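Local coordinates for odorant-binding protein 47 (Anopheles gambiae, PDB 3PM2), which binds hydrophobic odorants such as indole, menthol and decanal and is thought to carry them through the fluid around olfactory sensory dendrites, at residues G53-E58 against Q128-I133. Numbering follows the deposited sequence.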
ATOM      1  N   GLY A  53       8.041  -1.848  -9.632  1.00 13.94           N
ATOM      2  CA  GLY A  53       6.939  -0.960  -9.267  1.00 13.55           C
ATOM      3  C   GLY A  53       5.583  -1.624  -9.340  1.00 16.99           C
ATOM      4  O   GLY A  53       5.305  -2.388 -10.269  1.00 15.65           O
ATOM      5  N   CYS A  54       4.743  -1.366  -8.341  1.00 12.54           N
ATOM      6  CA  CYS A  54       3.432  -1.989  -8.274  1.00 11.77           C
ATOM      7  C   CYS A  54       2.414  -1.175  -9.106  1.00 13.57           C
ATOM      8  O   CYS A  54       2.132  -0.009  -8.775  1.00 11.37           O
ATOM      9  CB  CYS A  54       2.990  -2.116  -6.824  1.00 13.63           C
ATOM     10  SG  CYS A  54       1.295  -2.694  -6.658  1.00 17.60           S
ATOM     11  N   CYS A  55       1.871  -1.784 -10.169  1.00 12.36           N
ATOM     12  CA  CYS A  55       0.894  -1.088 -11.016  1.00 13.61           C
ATOM     13  C   CYS A  55      -0.459  -0.903 -10.372  1.00 14.02           C
ATOM     14  O   CYS A  55      -1.177   0.024 -10.741  1.00 13.78           O
ATOM     15  CB  CYS A  55       0.773  -1.743 -12.386  1.00 15.19           C
ATOM     16  SG  CYS A  55       2.232  -1.518 -13.441  1.00 18.87           S
ATOM     17  N   VAL A  56      -0.842  -1.803  -9.427  1.00 11.30           N
ATOM     18  CA  VAL A  56      -2.100  -1.656  -8.704  1.00 11.21           C
ATOM     19  C   VAL A  56      -2.064  -0.265  -8.035  1.00 15.46           C
ATOM     20  O   VAL A  56      -3.023   0.500  -8.141  1.00 13.77           O
ATOM     21  CB  VAL A  56      -2.316  -2.779  -7.632  1.00 15.17           C
ATOM     22  CG1 VAL A  56      -3.535  -2.477  -6.754  1.00 15.41           C
ATOM     23  CG2 VAL A  56      -2.437  -4.164  -8.274  1.00 14.80           C
ATOM     24  N   ALA A  57      -0.953   0.047  -7.346  1.00 11.81           N
ATOM     25  CA  ALA A  57      -0.788   1.328  -6.635  1.00 12.02           C
ATOM     26  C   ALA A  57      -0.720   2.518  -7.555  1.00 15.23           C
ATOM     27  O   ALA A  57      -1.311   3.558  -7.250  1.00 14.20           O
ATOM     28  CB  ALA A  57       0.452   1.283  -5.745  1.00 13.00           C
ATOM     29  N   GLU A  58       0.001   2.399  -8.686  1.00 14.71           N
ATOM     30  CA  GLU A  58       0.054   3.524  -9.625  1.00 14.02           C
ATOM     31  C   GLU A  58      -1.356   3.837 -10.162  1.00 17.05           C
ATOM     32  O   GLU A  58      -1.719   5.007 -10.286  1.00 17.03           O
ATOM     33  CB  GLU A  58       1.050   3.260 -10.746  1.00 15.45           C
ATOM     34  CG  GLU A  58       1.176   4.435 -11.708  1.00 18.56           C
ATOM     35  CD  GLU A  58       2.395   4.361 -12.601  1.00 28.72           C
ATOM     36  OE1 GLU A  58       3.520   4.295 -12.059  1.00 23.67           O
ATOM     37  OE2 GLU A  58       2.233   4.387 -13.841  1.00 30.53           O
ATOM     38  N   GLN A 128       3.973  -4.579 -17.816  1.00 19.01           N
ATOM     39  CA  GLN A 128       3.966  -3.116 -17.877  1.00 19.04           C
ATOM     40  C   GLN A 128       4.792  -2.577 -16.705  1.00 20.73           C
ATOM     41  O   GLN A 128       4.522  -2.928 -15.548  1.00 20.08           O
ATOM     42  CB  GLN A 128       2.536  -2.575 -17.835  1.00 20.72           C
ATOM     43  CG  GLN A 128       2.463  -1.082 -17.510  1.00 29.28           C
ATOM     44  CD  GLN A 128       1.434  -0.313 -18.288  1.00 51.64           C
ATOM     45  OE1 GLN A 128       1.051  -0.671 -19.419  1.00 41.12           O
ATOM     46  NE2 GLN A 128       0.982   0.786 -17.686  1.00 43.84           N
ATOM     47  N   ILE A 129       5.794  -1.734 -17.001  1.00 16.21           N
ATOM     48  CA  ILE A 129       6.635  -1.173 -15.953  1.00 15.58           C
ATOM     49  C   ILE A 129       5.980   0.076 -15.376  1.00 20.28           C
ATOM     50  O   ILE A 129       5.618   0.967 -16.125  1.00 20.79           O
ATOM     51  CB  ILE A 129       8.089  -0.911 -16.464  1.00 18.69           C
ATOM     52  CG1 ILE A 129       8.779  -2.238 -16.912  1.00 18.62           C
ATOM     53  CG2 ILE A 129       8.942  -0.144 -15.443  1.00 18.97           C
ATOM     54  CD1 ILE A 129       8.958  -3.351 -15.822  1.00 17.14           C
ATOM     55  N   CYS A 130       5.798   0.120 -14.051  1.00 15.16           N
ATOM     56  CA  CYS A 130       5.227   1.270 -13.332  1.00 15.11           C
ATOM     57  C   CYS A 130       6.295   1.846 -12.433  1.00 16.53           C
ATOM     58  O   CYS A 130       7.182   1.111 -11.974  1.00 15.97           O
ATOM     59  CB  CYS A 130       3.989   0.866 -12.529  1.00 16.23           C
ATOM     60  SG  CYS A 130       2.548   0.494 -13.570  1.00 20.82           S
ATOM     61  N   HIS A 131       6.220   3.160 -12.184  1.00 13.00           N
ATOM     62  CA  HIS A 131       7.189   3.776 -11.293  1.00 13.02           C
ATOM     63  C   HIS A 131       6.946   3.235  -9.879  1.00 14.47           C
ATOM     64  O   HIS A 131       5.802   3.149  -9.458  1.00 14.68           O
ATOM     65  CB  HIS A 131       7.065   5.314 -11.312  1.00 13.41           C
ATOM     66  CG  HIS A 131       8.245   6.021 -10.698  1.00 16.01           C
ATOM     67  ND1 HIS A 131       8.436   6.065  -9.320  1.00 16.84           N
ATOM     68  CD2 HIS A 131       9.212   6.758 -11.295  1.00 16.06           C
ATOM     69  CE1 HIS A 131       9.519   6.801  -9.128  1.00 16.03           C
ATOM     70  NE2 HIS A 131      10.026   7.233 -10.289  1.00 16.44           N
ATOM     71  N   PRO A 132       7.992   2.835  -9.124  1.00 10.72           N
ATOM     72  CA  PRO A 132       7.738   2.259  -7.788  1.00 10.26           C
ATOM     73  C   PRO A 132       7.217   3.234  -6.729  1.00 14.20           C
ATOM     74  O   PRO A 132       6.778   2.766  -5.676  1.00 13.69           O
ATOM     75  CB  PRO A 132       9.103   1.704  -7.371  1.00 12.43           C
ATOM     76  CG  PRO A 132       9.914   1.615  -8.630  1.00 16.54           C
ATOM     77  CD  PRO A 132       9.424   2.772  -9.474  1.00 12.60           C
ATOM     78  N   ILE A 133       7.284   4.554  -6.957  1.00 11.28           N
ATOM     79  CA  ILE A 133       6.859   5.495  -5.894  1.00 11.51           C
ATOM     80  C   ILE A 133       5.437   5.236  -5.373  1.00 13.94           C
ATOM     81  O   ILE A 133       5.224   5.255  -4.149  1.00 14.31           O
ATOM     82  CB  ILE A 133       7.087   6.999  -6.235  1.00 14.84           C
ATOM     83  CG1 ILE A 133       7.024   7.908  -4.981  1.00 17.69           C
ATOM     84  CG2 ILE A 133       6.137   7.503  -7.316  1.00 14.65           C
ATOM     85  CD1 ILE A 133       8.030   7.564  -3.804  1.00 21.47           C
TER
HETATM   86  O   HOH W   1       9.229  -0.842 -11.828  1.00 15.91           O
HETATM   87  O   HOH W   2       6.391  -2.361 -12.685  1.00 18.05           O
HETATM   88  O   HOH W   3       5.968  -0.133  -6.006  1.00 12.86           O
HETATM   89  O   HOH W   4       4.053   1.816  -7.851  1.00 14.28           O
HETATM   90  O   HOH W   5       4.007   5.062  -9.555  1.00 17.15           O
HETATM   91  O   HOH W   6       4.827   5.176 -14.580  1.00 31.21           O
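Cys55 and Cys130 are joined by a disulfide that ties the first turn of helix 55-63 to segment 128-133, a loop extended up to His131. Cys55 SG and Cys130 SG lie 2.0 Å apart with a torsion of 106° about their bond, and Gln128 CG approaches Cys55 SG from the start of the loop. This is one of six disulfides in the structure; with Cys33-Cys59 and Cys103-Cys140 it probably makes up the three interlocked bridges of the PBP/GOBP family, here the link from second to fifth cysteine, the other three being consistent with the C-plus class.

Glu58, one turn further along the helix, reaches over the same bridge. Glu58 CB sits 4.2 Å from Cys130 CB; CG leaves anti to the backbone N and the chain runs on extended, which brings CD alongside Cys130 CB, 3.8 Å away. Glu58 OE1 accepts from His131 N at 2.9 Å, on the syn side and 20° out of the carboxylate plane, a bent bond with 135° at the hydrogen; it also takes a proton from a water that bonds His131 O. Glu58 OE2 merely passes Cys130 SG at 3.9 Å and accepts from another water.

On the other flank Gly53 CA lies 3.6 Å from Pro132 CA and makes a CH...O contact with Cys130 O. Single waters link Gly53 N to Cys130 O, Gly53 O to Cys130 N and Cys54 N to Pro132 O. Cys54 SG accepts weakly from Ala57 N and His131 ND1 from Ile133 N, each capping its own helix.

Trp37 and Gln40 of helix 27-44 touch Cys55, Ile114 and Ala118 of helix 111-118 back His131 and Pro132, and Tyr67 of strand 67-68 meets Glu58 and His131, while the loop leads directly into helix 133-147.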